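Enoyl-[acyl-carrier-protein] reductase [FMN] (Thermotoga maritima, PDB 5GVJ) binds FMN and probably catalyses the NADH-dependent reduction of enoyl-[acyl-carrier-protein] in fatty acid synthesis. Local coordinates at residues Gly20-Ala23 / Trp24-Thr27; Ser260-Arg263 / Ala264-Gly268; Val190-Gly193 / Thr194-Val197. The protein carries 1 engineered substitution. All coordinates share one frame; numbering follows the deposited sequence.

Contact 1 of 3, residues Gly20-Ala23 / Trp24-Thr27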
loop_
_atom_site.group_PDB
_atom_site.type_symbol
_atom_site.label_atom_id
_atom_site.label_comp_id
_atom_site.label_asym_id
_atom_site.label_seq_id
_atom_site.Cartn_x
_atom_site.Cartn_y
_atom_site.Cartn_z
ATOM N N GLY A 20 -15.748 -6.738 -6.094
ATOM C CA GLY A 20 -15.418 -7.462 -4.875
ATOM C C GLY A 20 -16.160 -8.761 -4.600
ATOM O O GLY A 20 -15.545 -9.775 -4.246
ATOM N N GLY A 21 -17.480 -8.753 -4.729
ATOM C CA GLY A 21 -18.245 -9.941 -4.363
ATOM C C GLY A 21 -18.323 -10.183 -2.868
ATOM O O GLY A 21 -18.216 -11.332 -2.415
ATOM N N MET A 22 -18.494 -9.123 -2.088
ATOM C CA MET A 22 -18.746 -9.250 -0.664
ATOM C C MET A 22 -20.149 -9.814 -0.426
ATOM O O MET A 22 -21.035 -9.730 -1.283
ATOM C CB MET A 22 -18.586 -7.880 -0.003
ATOM C CG MET A 22 -18.609 -7.857 1.508
ATOM S SD MET A 22 -18.232 -6.185 2.086
ATOM C CE MET A 22 -19.545 -5.203 1.350
ATOM N N ALA A 23 -20.346 -10.413 0.749
ATOM C CA ALA A 23 -21.684 -10.850 1.125
ATOM C C ALA A 23 -22.625 -9.652 1.178
ATOM O O ALA A 23 -22.238 -8.554 1.591
ATOM C CB ALA A 23 -21.662 -11.565 2.474
ATOM N N TRP A 24 -23.860 -9.866 0.715
ATOM C CA TRP A 24 -24.923 -8.860 0.701
ATOM C C TRP A 24 -24.707 -7.808 -0.379
ATOM O O TRP A 24 -25.649 -7.488 -1.105
ATOM C CB TRP A 24 -25.084 -8.202 2.076
ATOM C CG TRP A 24 -25.424 -9.190 3.135
ATOM C CD1 TRP A 24 -24.620 -9.614 4.152
ATOM C CD2 TRP A 24 -26.651 -9.920 3.261
ATOM N NE1 TRP A 24 -25.279 -10.546 4.916
ATOM C CE2 TRP A 24 -26.528 -10.751 4.391
ATOM C CE3 TRP A 24 -27.850 -9.933 2.540
ATOM C CZ2 TRP A 24 -27.557 -11.597 4.813
ATOM C CZ3 TRP A 24 -28.871 -10.773 2.961
ATOM C CH2 TRP A 24 -28.716 -11.592 4.088
ATOM N N ALA A 25 -23.484 -7.279 -0.526
ATOM C CA ALA A 25 -23.240 -6.268 -1.555
ATOM C C ALA A 25 -22.981 -6.883 -2.924
ATOM O O ALA A 25 -23.244 -6.239 -3.948
ATOM C CB ALA A 25 -22.048 -5.383 -1.165
ATOM N N GLY A 26 -22.433 -8.101 -2.962
ATOM C CA GLY A 26 -22.202 -8.798 -4.215
ATOM C C GLY A 26 -23.460 -9.450 -4.762
ATOM O O GLY A 26 -23.539 -10.678 -4.850
ATOM N N THR A 27 -24.444 -8.634 -5.133
ATOM C CA THR A 27 -25.717 -9.115 -5.647
ATOM C C THR A 27 -25.612 -9.463 -7.127
ATOM O O THR A 27 -24.758 -8.934 -7.838
ATOM C CB THR A 27 -26.803 -8.047 -5.472
ATOM O OG1 THR A 27 -26.442 -6.877 -6.217
ATOM C CG2 THR A 27 -26.999 -7.682 -4.006
#
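The indole of Trp24 leans obliquely against the peptide group of Ala23, with CG 3.4 Å from Ala23 C, while the methyl CB of Ala23 lies 3.9 Å from Trp24 CD1. The five-membered ring is therefore the part of the indole that meets Ala23. With CG placed beside the backbone N (chi1 -60°), the ring is brought close to the Ala23 peptide carbon, and elsewhere it packs on Leu261, Arg262 and Val265 of helix 260-265. These residues belong to the loop that leaves the first strand, 17-18, of the TIM barrel and leads into helix 28-36; Gly21 and Ala23 are FMN-binding residues of this protein, although this chain carries no flavin. The loop is drawn into successive tight turns. Gly26 N donates to Met22 O at 2.7 Å, closing a five-residue alpha-turn, and inside it Ala25 N makes a weak bond to Ala23 O round Trp24, whose phi is positive. An inverse gamma turn centred on Gly26 follows, accompanied by a weak bond from Thr27 N to Ala25 O. A beta carbon on Gly26 would run into Met22 O and Gly21 CA, and the positive phi of Gly21 likewise favours glycine, which is consistent with glycine at both positions. Thr27 then serves as N-cap of helix 28-36, its OG1 bonded to Leu30 N. Met22 also touches the engineered Ala276. The Met22 chain runs extended as far as SD, CG lying anti to the backbone N, and then bends at chi3 (60°), which turns the terminal methyl toward Ala25, CE resting 3.6 Å from Ala25 CB.

Contact 2 of 3, residues Ser260-Arg263 / Ala264-Gly268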
loop_
_atom_site.group_PDB
_atom_site.type_symbol
_atom_site.label_atom_id
_atom_site.label_comp_id
_atom_site.label_asym_id
_atom_site.label_seq_id
_atom_site.Cartn_x
_atom_site.Cartn_y
_atom_site.Cartn_z
ATOM N N SER A 260 -24.507 -7.782 11.573
ATOM C CA SER A 260 -24.155 -6.363 11.520
ATOM C C SER A 260 -23.853 -5.907 10.096
ATOM O O SER A 260 -24.185 -4.775 9.724
ATOM C CB SER A 260 -22.972 -6.069 12.442
ATOM O OG SER A 260 -21.808 -6.770 12.037
ATOM N N LEU A 261 -23.236 -6.767 9.276
ATOM C CA LEU A 261 -22.961 -6.377 7.895
ATOM C C LEU A 261 -24.251 -6.231 7.097
ATOM O O LEU A 261 -24.398 -5.284 6.313
ATOM C CB LEU A 261 -22.021 -7.384 7.220
ATOM C CG LEU A 261 -21.656 -7.048 5.762
ATOM C CD1 LEU A 261 -20.828 -5.760 5.669
ATOM C CD2 LEU A 261 -20.936 -8.201 5.068
ATOM N N ARG A 262 -25.207 -7.140 7.299
ATOM C CA ARG A 262 -26.488 -7.033 6.605
ATOM C C ARG A 262 -27.220 -5.748 6.977
ATOM O O ARG A 262 -27.847 -5.113 6.119
ATOM C CB ARG A 262 -27.366 -8.244 6.916
ATOM C CG ARG A 262 -28.565 -8.365 5.992
ATOM C CD ARG A 262 -29.663 -9.232 6.600
ATOM N NE ARG A 262 -30.177 -8.639 7.834
ATOM C CZ ARG A 262 -31.177 -7.764 7.891
ATOM N NH1 ARG A 262 -31.798 -7.376 6.781
ATOM N NH2 ARG A 262 -31.559 -7.279 9.065
ATOM N N ARG A 263 -27.153 -5.345 8.248
ATOM C CA ARG A 263 -27.865 -4.139 8.665
ATOM C C ARG A 263 -27.322 -2.904 7.959
ATOM O O ARG A 263 -28.081 -1.987 7.625
ATOM C CB ARG A 263 -27.789 -3.962 10.184
ATOM C CG ARG A 263 -28.582 -4.981 10.996
ATOM C CD ARG A 263 -28.856 -4.465 12.402
ATOM N NE ARG A 263 -27.661 -4.474 13.241
ATOM C CZ ARG A 263 -27.253 -5.524 13.953
ATOM N NH1 ARG A 263 -27.942 -6.665 13.931
ATOM N NH2 ARG A 263 -26.151 -5.440 14.694
ATOM N N ALA A 264 -26.007 -2.854 7.725
ATOM C CA ALA A 264 -25.441 -1.721 7.001
ATOM C C ALA A 264 -25.808 -1.781 5.524
ATOM O O ALA A 264 -26.338 -0.812 4.966
ATOM C CB ALA A 264 -23.921 -1.685 7.180
ATOM N N VAL A 265 -25.549 -2.920 4.878
ATOM C CA VAL A 265 -25.755 -3.040 3.436
ATOM C C VAL A 265 -27.235 -2.943 3.083
ATOM O O VAL A 265 -27.625 -2.199 2.175
ATOM C CB VAL A 265 -25.148 -4.357 2.914
ATOM C CG1 VAL A 265 -25.571 -4.588 1.466
ATOM C CG2 VAL A 265 -23.641 -4.323 3.021
ATOM N N VAL A 266 -28.077 -3.704 3.766
ATOM C CA VAL A 266 -29.481 -3.774 3.377
ATOM C C VAL A 266 -30.290 -2.645 3.994
ATOM O O VAL A 266 -31.107 -2.027 3.311
ATOM C CB VAL A 266 -30.076 -5.149 3.739
ATOM C CG1 VAL A 266 -31.543 -5.214 3.326
ATOM C CG2 VAL A 266 -29.289 -6.252 3.072
ATOM N N GLU A 267 -30.066 -2.349 5.274
ATOM C CA GLU A 267 -30.881 -1.385 6.003
ATOM C C GLU A 267 -30.228 -0.014 6.143
ATOM O O GLU A 267 -30.889 0.917 6.609
ATOM C CB GLU A 267 -31.212 -1.921 7.404
ATOM C CG GLU A 267 -31.490 -3.413 7.465
ATOM C CD GLU A 267 -32.967 -3.735 7.573
ATOM O OE1 GLU A 267 -33.349 -4.877 7.235
ATOM O OE2 GLU A 267 -33.745 -2.855 8.002
ATOM N N GLY A 268 -28.958 0.135 5.769
ATOM C CA GLY A 268 -28.285 1.404 5.998
ATOM C C GLY A 268 -28.294 1.854 7.444
ATOM O O GLY A 268 -28.385 3.055 7.716
#
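Successive i to i+4 backbone bonds join 260-263 to 264-268: Val265 N reaches Leu261 O at 3.0 Å in an almost straight bond (175°), and Val266 N reaches Arg262 O at 2.8 Å. On either side of this pair the bonds are weak, Ala264 N to Ser260 O and Glu267 N to Arg263 O. Gly268 then leaves helical geometry with positive phi.

Arg262 and Glu267 form a salt bridge five residues apart. A bend at chi3 (62°) swings the guanidinium along the helix, and NH1 meets the anti lone pair of Glu267 OE1 at 3.0 Å; OE1 lies at the guanidinium edge, while the two flat groups stand 76° apart. Nearer the backbone, Arg262 CG rests 3.7 Å from Val266 CG2. A leucine in place of Arg262 would probably leave the Glu267 carboxylate without this cationic mate and free to swing. Leu261 and Val265 point the same way, side by side, with CD1 and CG2 4.1 Å apart. The Arg263 guanidinium lies over Ser260 CA, and its NE is held by Arg272 O.

Helix 260-265 packs between helix 206-214 and the loop after strand 17-18: Val265 and Ala264 lie on Tyr208 of that helix, and Ala264 also touches Phe275.

Contact 3 of 3, residues Val190-Gly193 / Thr194-Val197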
loop_
_atom_site.group_PDB
_atom_site.type_symbol
_atom_site.label_atom_id
_atom_site.label_comp_id
_atom_site.label_asym_id
_atom_site.label_seq_id
_atom_site.Cartn_x
_atom_site.Cartn_y
_atom_site.Cartn_z
ATOM N N VAL A 190 -6.958 -6.018 -11.480
ATOM C CA VAL A 190 -7.244 -5.389 -10.198
ATOM C C VAL A 190 -8.673 -5.711 -9.794
ATOM O O VAL A 190 -9.555 -5.876 -10.638
ATOM C CB VAL A 190 -7.023 -3.857 -10.225
ATOM C CG1 VAL A 190 -5.527 -3.533 -10.379
ATOM C CG2 VAL A 190 -7.832 -3.205 -11.342
ATOM N N GLN A 191 -8.891 -5.792 -8.489
ATOM C CA GLN A 191 -10.215 -5.967 -7.915
ATOM C C GLN A 191 -10.513 -4.728 -7.081
ATOM O O GLN A 191 -9.666 -4.293 -6.296
ATOM C CB GLN A 191 -10.277 -7.246 -7.074
ATOM C CG GLN A 191 -11.616 -7.476 -6.414
ATOM C CD GLN A 191 -11.634 -8.778 -5.653
ATOM O OE1 GLN A 191 -10.704 -9.069 -4.896
ATOM N NE2 GLN A 191 -12.673 -9.588 -5.877
ATOM N N MET A 192 -11.698 -4.124 -7.282
ATOM C CA MET A 192 -12.010 -2.815 -6.691
ATOM C C MET A 192 -13.352 -2.893 -5.977
ATOM O O MET A 192 -14.350 -2.373 -6.486
ATOM C CB MET A 192 -12.035 -1.715 -7.761
ATOM C CG MET A 192 -10.806 -1.590 -8.632
ATOM S SD MET A 192 -10.986 -0.063 -9.585
ATOM C CE MET A 192 -9.628 -0.189 -10.733
ATOM N N GLY A 193 -13.371 -3.503 -4.796
ATOM C CA GLY A 193 -14.639 -3.720 -4.121
ATOM C C GLY A 193 -15.399 -2.446 -3.797
ATOM O O GLY A 193 -16.556 -2.281 -4.212
ATOM N N THR A 194 -14.750 -1.524 -3.082
ATOM C CA THR A 194 -15.452 -0.322 -2.638
ATOM C C THR A 194 -15.874 0.542 -3.824
ATOM O O THR A 194 -16.990 1.078 -3.837
ATOM C CB THR A 194 -14.582 0.461 -1.645
ATOM O OG1 THR A 194 -14.371 -0.337 -0.468
ATOM C CG2 THR A 194 -15.256 1.768 -1.237
ATOM N N ARG A 195 -15.029 0.633 -4.858
ATOM C CA ARG A 195 -15.367 1.450 -6.022
ATOM C C ARG A 195 -16.659 0.976 -6.691
ATOM O O ARG A 195 -17.484 1.797 -7.119
ATOM C CB ARG A 195 -14.206 1.443 -7.021
ATOM C CG ARG A 195 -14.490 2.167 -8.342
ATOM C CD ARG A 195 -14.631 3.692 -8.160
ATOM N NE ARG A 195 -16.013 4.118 -7.932
ATOM C CZ ARG A 195 -16.421 5.390 -7.918
ATOM N NH1 ARG A 195 -15.545 6.390 -8.087
ATOM N NH2 ARG A 195 -17.710 5.665 -7.714
ATOM N N PHE A 196 -16.863 -0.341 -6.801
ATOM C CA PHE A 196 -18.087 -0.794 -7.461
ATOM C C PHE A 196 -19.293 -0.850 -6.526
ATOM O O PHE A 196 -20.430 -0.787 -7.010
ATOM C CB PHE A 196 -17.860 -2.154 -8.134
ATOM C CG PHE A 196 -17.076 -2.058 -9.419
ATOM C CD1 PHE A 196 -17.641 -1.484 -10.547
ATOM C CD2 PHE A 196 -15.758 -2.504 -9.486
ATOM C CE1 PHE A 196 -16.925 -1.379 -11.737
ATOM C CE2 PHE A 196 -15.018 -2.393 -10.670
ATOM C CZ PHE A 196 -15.598 -1.833 -11.793
ATOM N N VAL A 197 -19.092 -0.998 -5.214
ATOM C CA VAL A 197 -20.195 -0.777 -4.276
ATOM C C VAL A 197 -20.723 0.644 -4.416
ATOM O O VAL A 197 -21.937 0.891 -4.323
ATOM C CB VAL A 197 -19.750 -1.062 -2.830
ATOM C CG1 VAL A 197 -20.776 -0.512 -1.842
ATOM C CG2 VAL A 197 -19.538 -2.556 -2.618
#
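The eighth strand of the TIM barrel, 189-191, turns here directly into the short helix 193-197, and the junction is part of the FMN site: Gln191, Gly193 and Thr194 bind the flavin nucleotide in this protein, though none is bound to this chain. A helix start presented this way is consistent with the phosphate-binding end of flavin-dependent barrels. Met192 is the N-cap residue. Its carbonyl O accepts Phe196 N at 3.2 Å, and Gly193 O takes Val197 N at 3.0 Å in a fairly straight bond (165°); Phe196 N also makes a weak bond to Gly193 O, so this one N-H is shared between two carbonyls. Side chains gather round the same carbonyls. Phe196 CD2 sits 3.3 Å from Met192 O, approached obliquely, and Val197 CG2 comes to 3.4 Å from Gly193 O. Met192 CB fits against Arg195 CB (3.9 Å) and reaches Phe196 CD2 at 4.2 Å. Beyond CG the methionine is extended; the chain leads away from the helix, and Met192 packs on Ile173 and Ile297. Thr194 OG1, beside the backbone N (chi1 -64°), is bonded to Gly278 N, and Arg195 NH2 is gripped by the backbone carbonyls of Glu286 and Ala198, which probably holds the bent, buried chain in place. Around the junction, Phe196 packs on Ile293 and Ile294 of helix 290-309 and on Ile17 of strand 17-18, Val197 faces Tyr208 and Ile212 of helix 206-214, and Gln191 pairs backbone to backbone with Ala169 of strand 167-170.

In the fold
In chain order come contacts 1, 3 and 2. Contact 1 follows strand 17-18, and contact 3 spans the end of the neighbouring parallel strand 189-191 and the helix after it; their centres are about 10 Å apart and they touch where Ala25 CB meets Val197 CG2 (4.0 Å). Both contribute FMN-binding residues, so the site draws together distant parts of the sequence. Contact 2 lies farther from the centre of the chain, its centre about 12 Å from that of contact 1, and packs on it through Trp24 CE2 and Arg262 CG (3.5 Å). Contacts 2 and 3, centres about 18 Å apart, do not touch; the 20-27 loop bridges them, linking helix 260-265 to the flavin site.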